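Side-chain contacts in glutathione transferase (Phanerochaete chrysosporium, PDB 4F0C), which binds oxidised glutathione disulfide and, as a Ure2p-type enzyme with the glutathione transferase fold, probably catalyses glutathione-dependent reactions: residues 197-200 with 201-204; 153-156 with 157-160; 164-167 with 168-172; 142-145 with 146-150. One frame throughout, in Å; residues are numbered along the deposited sequence.

In the fold
All four contacts lie in the helical C-terminal domain. Interactions 4 and 2 follow one another along helix 134-155 and its exit, with centres about 15 Å apart, and both touch the second subunit. Interaction 1, the start of helix 198-209, packs beside both. Its centre is about 9 Å from that of interaction 2 and about 13 Å from that of interaction 4. It also reaches interaction 3 through an indole-to-carboxylate hydrogen bond. Interactions 3 and 4 do not touch; their nearest atoms are about 10 Å apart. Interaction 4 comes closest to bound glutathione disulfide, about 5 Å from the side chain of Glu-143. In interaction 3 the side chain of Ile-168 is about 12 Å from bound glutathione disulfide.

Interaction 1 of 4, residues 197-200 with 201-204; sequences FPSV and HRWH
Val-200 and Trp-203 meet through carbon. CG1 of Val-200 lies 4.0 Å from CE3 of Trp-203, and the two side chains cross obliquely. CG1 stands anti to the backbone N (chi1 -176°), which puts this branch against the six-membered ring. The backbone bonds are those of a first helical turn. Phe-197, at the N-cap position, accepts at its O from His-201 N at 2.8 Å. Ser-199 O accepts from Trp-203 N at 3.0 Å, and Val-200 O from His-204 N at 2.8 Å. Pro-198 O takes Arg-202 N at 2.9 Å and also a water at 2.7 Å. The same water lies in the plane of the His-201 imidazole, 2.9 Å from ND1, and ties the ring to the helix start. Arg-202 bends at chi3 (77°) and folds back, with Ser-199 O over one face of its guanidinium. NH1 is then held by Leu-155 O. Glu-152 receives both Ser-199 OG and Val-200 N, and this carboxylate is probably steadied by the nearby helix start. Helix 198-209 thus packs against helix 134-155, where Val-200 meets Leu-151, while Trp-203 and His-204 turn to Asn-177 of helix 174-184.

Interaction 2 of 4, residues 153-156 with 157-160; sequences SVLS and QRQW. With SO4 (sulfate ion), chain C.
Arg-158 doubles back over Val-154, the residue four places before it. CB of Val-154 sits over one face of the guanidinium, 3.8 Å from NE. The arginine gets there because its CG lies between the backbone N and the carbonyl carbon (chi1 64°) and its chain bends at chi3. Close by, Gln-157 N gives a 3.0 Å hydrogen bond to Val-154 O. Leu-155 is packed too: its CD2 lies 3.8 Å from Arg-158 O. The other side is wet. Gln-157 is exposed, and one water links its OE1, at 3.2 Å, to Ser-153 O. A second water accepts from Arg-158 NE at 2.9 Å and donates to Val-154 O. At the outer edge of the guanidinium, NH1 reaches sulfate O3 at 2.8 Å and NH2 reaches O4 at 2.7 Å, the latter nearly straight. With an alanine in place of Arg-158, the sulfate would probably lose two donors and CB of Val-154 the flat group that covers it. Trp-72 of the second subunit also binds the ion, which probably came from the crystallisation liquor. The result is an anion site at the subunit interface, on the turn after helix 134-155 in the GST C-terminal domain.

Interaction 3 of 4, residues 164-167 with 168-172; sequences DKLT and IADIS
Thr-167 is extended (phi/psi -138°/178°) and the chain turns helical at Ile-168, where Thr-167 and Asp-170 close a capping box. Thr-167 is the N-cap of helix 168-172. With OG1 between the backbone N and the carbonyl carbon (chi1 66°), the hydroxyl is turned to the first turn and accepts from Ala-169 N at 3.1 Å. From the other side of the box, Asp-170 OD2 takes Thr-167 N at 3.0 Å on its anti lone pair, in a nearly straight bond. Such an N-capping box is a familiar feature of the GST C-terminal domain. Thr-167 O accepts from Ile-171 N at 3.2 Å and more weakly from Asp-170 N. Leu-166, just before the cap, has CD1 4.1 Å from CG1 of Ile-171. The two side chains cross at about a right angle and form a hydrophobic staple beside the box. The other carboxylate oxygen of Asp-170, OD1, is held by Trp-203 NE1 and Leu-161 N, so the buried group is gripped from several directions. Ile-168 packs on Leu-78 and Leu-79 of helix 74-85. A water lies 2.8 Å from Thr-167 OG1 and 2.6 Å from Asp-170 OD2, bridging the two capping side chains. One turn on, Ser-172 OG donates to Ala-169 O at 2.8 Å.

Interaction 4 of 4, residues 142-145 with 146-150; sequences KEIL and RVFGV
Glu-143 and Arg-146 form a salt bridge along one side of the helix, their side chains pointing the same way. The arginine grips side-on: NE donates to OE1 of Glu-143 at 3.2 Å and NH2 to OE2 at 3.0 Å. A weak third bond runs from NE to OE2. Both carboxylate oxygens lie in the guanidinium plane, but the two flat groups are turned 35° apart, so both oxygens are met out of the carboxylate plane, OE2 on its syn side. NH2 also binds Asn-55 of the second subunit. A methionine in place of Arg-146 would probably leave the Glu-143 charge without its mate and Asn-55 of the second subunit without this donor. The apolar contacts centre on Phe-148. CG2 of Ile-144, anti to its own backbone N, makes a CH-pi contact over the ring face, 4.0 Å from the centroid. CD2 of Leu-145 lies 4.2 Å from CD2 of Phe-148. Regular helical bonds run beneath, such as Phe-148 N to Ile-144 O at 2.9 Å. On the inner side of helix 134-155, Ile-144 packs on Phe-117 of helix 96-126 and on Ala-180 of helix 174-184. Phe-148 meets Phe-197, just before helix 198-209, edge-to-face.

Interaction 1 of 4, residues 197-200 with 201-204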
loop_
_atom_site.group_PDB
_atom_site.type_symbol
_atom_site.label_atom_id
_atom_site.label_comp_id
_atom_site.label_asym_id
_atom_site.label_seq_id
_atom_site.Cartn_x
_atom_site.Cartn_y
_atom_site.Cartn_z
ATOM N N PHE A 197 -2.237 -16.165 18.373
ATOM C CA PHE A 197 -1.073 -15.518 17.777
ATOM C C PHE A 197 -0.174 -14.940 18.859
ATOM O O PHE A 197 -0.102 -13.714 19.002
ATOM C CB PHE A 197 -1.542 -14.418 16.810
ATOM C CG PHE A 197 -2.470 -14.950 15.735
ATOM C CD1 PHE A 197 -1.954 -15.610 14.636
ATOM C CD2 PHE A 197 -3.849 -14.820 15.847
ATOM C CE1 PHE A 197 -2.807 -16.132 13.640
ATOM C CE2 PHE A 197 -4.709 -15.340 14.861
ATOM C CZ PHE A 197 -4.180 -15.993 13.764
ATOM N N PRO A 198 0.505 -15.821 19.626
ATOM C CA PRO A 198 1.186 -15.339 20.833
ATOM C C PRO A 198 2.349 -14.382 20.561
ATOM O O PRO A 198 2.554 -13.468 21.348
ATOM C CB PRO A 198 1.656 -16.627 21.536
ATOM C CG PRO A 198 1.557 -17.699 20.513
ATOM C CD PRO A 198 0.488 -17.292 19.541
ATOM N N SER A 199 3.100 -14.595 19.482
ATOM C CA SER A 199 4.173 -13.667 19.124
ATOM C C SER A 199 3.619 -12.307 18.685
ATOM O O SER A 199 4.174 -11.240 19.041
ATOM C CB SER A 199 5.039 -14.261 18.005
ATOM O OG SER A 199 5.495 -15.558 18.399
ATOM N N VAL A 200 2.567 -12.322 17.866
ATOM C CA VAL A 200 1.929 -11.063 17.479
ATOM C C VAL A 200 1.386 -10.364 18.726
ATOM O O VAL A 200 1.484 -9.138 18.847
ATOM C CB VAL A 200 0.796 -11.269 16.436
ATOM C CG1 VAL A 200 0.236 -9.902 15.986
ATOM C CG2 VAL A 200 1.343 -12.059 15.212
ATOM N N HIS A 201 0.827 -11.141 19.657
ATOM C CA HIS A 201 0.319 -10.548 20.897
ATOM C C HIS A 201 1.447 -9.903 21.709
ATOM O O HIS A 201 1.267 -8.815 22.268
ATOM C CB HIS A 201 -0.410 -11.595 21.741
ATOM C CG HIS A 201 -0.813 -11.110 23.108
ATOM N ND1 HIS A 201 -0.082 -11.388 24.245
ATOM C CD2 HIS A 201 -1.887 -10.392 23.519
ATOM C CE1 HIS A 201 -0.678 -10.844 25.295
ATOM N NE2 HIS A 201 -1.779 -10.243 24.884
ATOM N N ARG A 202 2.588 -10.592 21.805
ATOM C CA ARG A 202 3.748 -10.067 22.552
ATOM C C ARG A 202 4.181 -8.716 21.994
ATOM O O ARG A 202 4.378 -7.739 22.728
ATOM C CB ARG A 202 4.924 -11.037 22.427
ATOM C CG ARG A 202 6.209 -10.596 23.118
ATOM C CD ARG A 202 7.440 -11.265 22.474
ATOM N NE ARG A 202 7.807 -10.654 21.201
ATOM C CZ ARG A 202 7.962 -11.326 20.057
ATOM N NH1 ARG A 202 7.781 -12.658 20.022
ATOM N NH2 ARG A 202 8.328 -10.673 18.955
ATOM N N TRP A 203 4.332 -8.675 20.673
ATOM C CA TRP A 203 4.811 -7.483 19.973
ATOM C C TRP A 203 3.797 -6.355 20.045
ATOM O O TRP A 203 4.143 -5.201 20.357
ATOM C CB TRP A 203 5.075 -7.905 18.536
ATOM C CG TRP A 203 5.299 -6.897 17.413
ATOM C CD1 TRP A 203 6.444 -6.219 17.131
ATOM C CD2 TRP A 203 4.398 -6.637 16.329
ATOM N NE1 TRP A 203 6.307 -5.515 15.945
ATOM C CE2 TRP A 203 5.060 -5.775 15.427
ATOM C CE3 TRP A 203 3.085 -7.057 16.033
ATOM C CZ2 TRP A 203 4.452 -5.306 14.256
ATOM C CZ3 TRP A 203 2.484 -6.595 14.868
ATOM C CH2 TRP A 203 3.168 -5.729 13.995
ATOM N N HIS A 204 2.540 -6.676 19.759
ATOM C CA HIS A 204 1.473 -5.665 19.841
ATOM C C HIS A 204 1.387 -5.110 21.256
ATOM O O HIS A 204 1.254 -3.908 21.460
ATOM C CB HIS A 204 0.127 -6.266 19.431
ATOM C CG HIS A 204 -0.991 -5.270 19.398
ATOM N ND1 HIS A 204 -1.122 -4.335 18.392
ATOM C CD2 HIS A 204 -2.029 -5.064 20.243
ATOM C CE1 HIS A 204 -2.190 -3.587 18.628
ATOM N NE2 HIS A 204 -2.762 -4.012 19.741
HETATM O O HOH W 1 2.134 -13.224 24.044
#

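Interaction 2 of 4, residues 153-156 with 157-160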
loop_
_atom_site.group_PDB
_atom_site.type_symbol
_atom_site.label_atom_id
_atom_site.label_comp_id
_atom_site.label_asym_id
_atom_site.label_seq_id
_atom_site.Cartn_x
_atom_site.Cartn_y
_atom_site.Cartn_z
ATOM N N SER A 153 4.577 -15.774 11.979
ATOM C CA SER A 153 5.658 -16.569 11.404
ATOM C C SER A 153 7.005 -15.859 11.497
ATOM O O SER A 153 8.034 -16.524 11.592
ATOM C CB SER A 153 5.370 -16.969 9.942
ATOM O OG SER A 153 5.519 -15.860 9.042
ATOM N N VAL A 154 7.009 -14.529 11.489
ATOM C CA VAL A 154 8.288 -13.818 11.648
ATOM C C VAL A 154 8.567 -13.363 13.083
ATOM O O VAL A 154 9.710 -13.454 13.531
ATOM C CB VAL A 154 8.489 -12.616 10.637
ATOM C CG1 VAL A 154 8.166 -13.039 9.217
ATOM C CG2 VAL A 154 7.667 -11.409 11.019
ATOM N N LEU A 155 7.541 -12.894 13.799
ATOM C CA LEU A 155 7.741 -12.368 15.163
ATOM C C LEU A 155 8.058 -13.457 16.184
ATOM O O LEU A 155 8.470 -13.166 17.314
ATOM C CB LEU A 155 6.523 -11.543 15.602
ATOM C CG LEU A 155 6.392 -10.253 14.760
ATOM C CD1 LEU A 155 5.028 -9.637 14.982
ATOM C CD2 LEU A 155 7.501 -9.272 15.141
ATOM N N SER A 156 7.860 -14.721 15.821
ATOM C CA SER A 156 8.280 -15.775 16.752
ATOM C C SER A 156 9.799 -15.905 16.736
ATOM O O SER A 156 10.363 -16.600 17.557
ATOM C CB SER A 156 7.647 -17.128 16.380
ATOM O OG SER A 156 7.989 -17.454 15.036
ATOM N N GLN A 157 10.466 -15.250 15.789
ATOM C CA GLN A 157 11.904 -15.394 15.651
ATOM C C GLN A 157 12.611 -14.051 15.551
ATOM O O GLN A 157 13.807 -14.013 15.335
ATOM C CB GLN A 157 12.219 -16.213 14.394
ATOM C CG GLN A 157 11.682 -17.628 14.496
ATOM C CD GLN A 157 12.287 -18.547 13.481
ATOM O OE1 GLN A 157 12.486 -18.174 12.323
ATOM N NE2 GLN A 157 12.590 -19.766 13.902
ATOM N N ARG A 158 11.878 -12.953 15.675
ATOM C CA ARG A 158 12.530 -11.643 15.748
ATOM C C ARG A 158 11.716 -10.769 16.679
ATOM O O ARG A 158 10.497 -10.931 16.755
ATOM C CB ARG A 158 12.653 -10.960 14.360
ATOM C CG ARG A 158 11.319 -10.604 13.705
ATOM C CD ARG A 158 11.529 -10.012 12.277
ATOM N NE ARG A 158 11.911 -11.062 11.297
ATOM C CZ ARG A 158 11.921 -10.868 9.974
ATOM N NH1 ARG A 158 11.584 -9.673 9.484
ATOM N NH2 ARG A 158 12.242 -11.868 9.141
ATOM N N GLN A 159 12.388 -9.864 17.390
ATOM C CA GLN A 159 11.706 -9.014 18.364
ATOM C C GLN A 159 10.865 -7.941 17.667
ATOM O O GLN A 159 9.759 -7.615 18.116
ATOM C CB GLN A 159 12.728 -8.345 19.295
ATOM C CG GLN A 159 12.040 -7.536 20.382
ATOM C CD GLN A 159 12.983 -7.039 21.433
ATOM O OE1 GLN A 159 14.218 -7.147 21.301
ATOM N NE2 GLN A 159 12.416 -6.485 22.501
ATOM N N TRP A 160 11.422 -7.382 16.597
ATOM C CA TRP A 160 10.837 -6.260 15.842
ATOM C C TRP A 160 11.000 -6.592 14.360
ATOM O O TRP A 160 11.849 -7.406 14.002
ATOM C CB TRP A 160 11.630 -4.962 16.129
ATOM C CG TRP A 160 11.675 -4.562 17.574
ATOM C CD1 TRP A 160 12.763 -4.545 18.393
ATOM C CD2 TRP A 160 10.572 -4.097 18.362
ATOM N NE1 TRP A 160 12.405 -4.101 19.661
ATOM C CE2 TRP A 160 11.066 -3.823 19.662
ATOM C CE3 TRP A 160 9.216 -3.884 18.096
ATOM C CZ2 TRP A 160 10.250 -3.362 20.692
ATOM C CZ3 TRP A 160 8.401 -3.431 19.140
ATOM C CH2 TRP A 160 8.926 -3.160 20.406
HETATM S S SO4 C . 12.300 -10.012 5.834
HETATM O O1 SO4 C . 11.324 -9.909 4.739
HETATM O O2 SO4 C . 13.646 -9.838 5.331
HETATM O O3 SO4 C . 12.218 -8.921 6.832
HETATM O O4 SO4 C . 12.075 -11.280 6.469
HETATM O O HOH W 2 10.749 -16.099 10.666
HETATM O O HOH W 3 12.266 -13.896 11.636
#

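Interaction 3 of 4, residues 164-167 with 168-172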
loop_
_atom_site.group_PDB
_atom_site.type_symbol
_atom_site.label_atom_id
_atom_site.label_comp_id
_atom_site.label_asym_id
_atom_site.label_seq_id
_atom_site.Cartn_x
_atom_site.Cartn_y
_atom_site.Cartn_z
ATOM N N ASP A 164 16.208 -5.524 14.282
ATOM C CA ASP A 164 16.121 -5.833 15.713
ATOM C C ASP A 164 15.965 -4.565 16.559
ATOM O O ASP A 164 16.486 -4.480 17.675
ATOM C CB ASP A 164 17.348 -6.647 16.186
ATOM C CG ASP A 164 17.301 -8.098 15.721
ATOM O OD1 ASP A 164 16.235 -8.574 15.256
ATOM O OD2 ASP A 164 18.332 -8.787 15.860
ATOM N N LYS A 165 15.249 -3.581 16.020
ATOM C CA LYS A 165 14.947 -2.393 16.793
ATOM C C LYS A 165 13.563 -1.894 16.404
ATOM O O LYS A 165 13.094 -2.089 15.282
ATOM C CB LYS A 165 15.999 -1.309 16.531
ATOM C CG LYS A 165 16.074 -0.888 15.062
ATOM C CD LYS A 165 17.245 0.086 14.760
ATOM C CE LYS A 165 16.919 1.514 15.191
ATOM N NZ LYS A 165 18.039 2.443 14.930
ATOM N N LEU A 166 12.905 -1.230 17.342
ATOM C CA LEU A 166 11.609 -0.642 17.055
ATOM C C LEU A 166 11.754 0.402 15.943
ATOM O O LEU A 166 12.630 1.265 16.028
ATOM C CB LEU A 166 11.085 0.032 18.331
ATOM C CG LEU A 166 9.901 0.972 18.135
ATOM C CD1 LEU A 166 8.675 0.163 17.787
ATOM C CD2 LEU A 166 9.669 1.786 19.439
ATOM N N THR A 167 10.915 0.325 14.902
ATOM C CA THR A 167 10.888 1.370 13.853
ATOM C C THR A 167 9.445 1.704 13.441
ATOM O O THR A 167 8.484 1.097 13.932
ATOM C CB THR A 167 11.620 0.930 12.556
ATOM O OG1 THR A 167 10.908 -0.168 11.951
ATOM C CG2 THR A 167 13.072 0.495 12.864
ATOM N N ILE A 168 9.292 2.654 12.528
ATOM C CA ILE A 168 7.974 2.959 12.002
ATOM C C ILE A 168 7.355 1.749 11.285
ATOM O O ILE A 168 6.138 1.713 11.127
ATOM C CB ILE A 168 7.981 4.203 11.076
ATOM C CG1 ILE A 168 9.115 4.098 10.019
ATOM C CG2 ILE A 168 8.161 5.463 11.946
ATOM C CD1 ILE A 168 8.903 5.074 8.806
ATOM N N ALA A 169 8.166 0.766 10.876
ATOM C CA ALA A 169 7.551 -0.445 10.295
ATOM C C ALA A 169 6.632 -1.079 11.334
ATOM O O ALA A 169 5.491 -1.389 11.022
ATOM C CB ALA A 169 8.574 -1.459 9.793
ATOM N N ASP A 170 7.105 -1.233 12.572
ATOM C CA ASP A 170 6.261 -1.820 13.620
ATOM C C ASP A 170 5.105 -0.902 13.950
ATOM O O ASP A 170 3.952 -1.348 14.070
ATOM C CB ASP A 170 7.078 -2.096 14.904
ATOM C CG ASP A 170 8.359 -2.866 14.611
ATOM O OD1 ASP A 170 8.272 -4.108 14.487
ATOM O OD2 ASP A 170 9.427 -2.222 14.455
ATOM N N ILE A 171 5.410 0.392 14.094
ATOM C CA ILE A 171 4.391 1.325 14.565
ATOM C C ILE A 171 3.226 1.386 13.578
ATOM O O ILE A 171 2.063 1.504 13.983
ATOM C CB ILE A 171 4.978 2.739 14.793
ATOM C CG1 ILE A 171 6.025 2.695 15.926
ATOM C CG2 ILE A 171 3.866 3.766 15.127
ATOM C CD1 ILE A 171 6.806 4.027 16.053
ATOM N N SER A 172 3.543 1.266 12.290
ATOM C CA SER A 172 2.538 1.417 11.237
ATOM C C SER A 172 1.409 0.391 11.338
ATOM O O SER A 172 0.306 0.653 10.870
ATOM C CB SER A 172 3.203 1.342 9.836
ATOM O OG SER A 172 3.535 -0.015 9.544
HETATM O O HOH W 4 11.523 -2.661 12.954
#

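Interaction 4 of 4, residues 142-145 with 146-150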
loop_
_atom_site.group_PDB
_atom_site.type_symbol
_atom_site.label_atom_id
_atom_site.label_comp_id
_atom_site.label_asym_id
_atom_site.label_seq_id
_atom_site.Cartn_x
_atom_site.Cartn_y
_atom_site.Cartn_z
ATOM N N LYS A 142 -11.203 -13.558 7.551
ATOM C CA LYS A 142 -10.226 -14.616 7.277
ATOM C C LYS A 142 -8.879 -14.027 6.833
ATOM O O LYS A 142 -7.814 -14.541 7.207
ATOM C CB LYS A 142 -10.769 -15.580 6.215
ATOM C CG LYS A 142 -11.785 -16.576 6.772
ATOM C CD LYS A 142 -12.519 -17.319 5.641
ATOM C CE LYS A 142 -13.336 -18.487 6.196
ATOM N NZ LYS A 142 -14.291 -18.982 5.171
ATOM N N GLU A 143 -8.917 -12.956 6.045
ATOM C CA GLU A 143 -7.677 -12.283 5.612
ATOM C C GLU A 143 -6.959 -11.629 6.794
ATOM O O GLU A 143 -5.733 -11.626 6.870
ATOM C CB GLU A 143 -7.948 -11.226 4.510
ATOM C CG GLU A 143 -6.667 -10.564 3.950
ATOM C CD GLU A 143 -5.730 -11.550 3.181
ATOM O OE1 GLU A 143 -6.103 -12.725 3.004
ATOM O OE2 GLU A 143 -4.630 -11.136 2.776
ATOM N N ILE A 144 -7.721 -11.066 7.725
ATOM C CA ILE A 144 -7.096 -10.587 8.962
ATOM C C ILE A 144 -6.302 -11.701 9.657
ATOM O O ILE A 144 -5.164 -11.489 10.048
ATOM C CB ILE A 144 -8.167 -10.009 9.943
ATOM C CG1 ILE A 144 -8.705 -8.696 9.361
ATOM C CG2 ILE A 144 -7.580 -9.871 11.331
ATOM C CD1 ILE A 144 -9.971 -8.135 10.091
ATOM N N LEU A 145 -6.920 -12.866 9.834
ATOM C CA LEU A 145 -6.234 -13.997 10.492
ATOM C C LEU A 145 -5.019 -14.431 9.680
ATOM O O LEU A 145 -3.997 -14.863 10.253
ATOM C CB LEU A 145 -7.183 -15.182 10.691
ATOM C CG LEU A 145 -8.454 -14.917 11.505
ATOM C CD1 LEU A 145 -9.224 -16.222 11.746
ATOM C CD2 LEU A 145 -8.047 -14.265 12.831
ATOM N N ARG A 146 -5.130 -14.347 8.351
ATOM C CA ARG A 146 -4.004 -14.745 7.501
ATOM C C ARG A 146 -2.820 -13.801 7.745
ATOM O O ARG A 146 -1.656 -14.242 7.891
ATOM C CB ARG A 146 -4.361 -14.767 6.009
ATOM C CG ARG A 146 -3.295 -15.501 5.144
ATOM C CD ARG A 146 -3.413 -15.157 3.630
ATOM N NE ARG A 146 -3.135 -13.745 3.382
ATOM C CZ ARG A 146 -1.913 -13.230 3.246
ATOM N NH1 ARG A 146 -0.820 -14.008 3.339
ATOM N NH2 ARG A 146 -1.787 -11.931 3.027
ATOM N N VAL A 147 -3.105 -12.502 7.784
ATOM C CA VAL A 147 -2.072 -11.508 8.035
ATOM C C VAL A 147 -1.472 -11.706 9.433
ATOM O O VAL A 147 -0.256 -11.623 9.592
ATOM C CB VAL A 147 -2.606 -10.073 7.849
ATOM C CG1 VAL A 147 -1.630 -8.984 8.429
ATOM C CG2 VAL A 147 -2.933 -9.833 6.325
ATOM N N PHE A 148 -2.325 -11.956 10.425
ATOM C CA PHE A 148 -1.835 -12.321 11.762
ATOM C C PHE A 148 -0.879 -13.528 11.695
ATOM O O PHE A 148 0.160 -13.537 12.359
ATOM C CB PHE A 148 -2.992 -12.682 12.696
ATOM C CG PHE A 148 -3.739 -11.492 13.250
ATOM C CD1 PHE A 148 -3.277 -10.193 13.060
ATOM C CD2 PHE A 148 -4.923 -11.685 13.972
ATOM C CE1 PHE A 148 -3.990 -9.113 13.577
ATOM C CE2 PHE A 148 -5.633 -10.605 14.488
ATOM C CZ PHE A 148 -5.167 -9.326 14.297
ATOM N N GLY A 149 -1.243 -14.540 10.912
ATOM C CA GLY A 149 -0.393 -15.726 10.714
ATOM C C GLY A 149 0.975 -15.366 10.125
ATOM O O GLY A 149 2.027 -15.861 10.560
ATOM N N VAL A 150 0.965 -14.493 9.134
ATOM C CA VAL A 150 2.208 -14.024 8.515
ATOM C C VAL A 150 3.093 -13.318 9.559
ATOM O O VAL A 150 4.304 -13.618 9.698
ATOM C CB VAL A 150 1.915 -13.091 7.305
ATOM C CG1 VAL A 150 3.231 -12.385 6.817
ATOM C CG2 VAL A 150 1.244 -13.880 6.151
#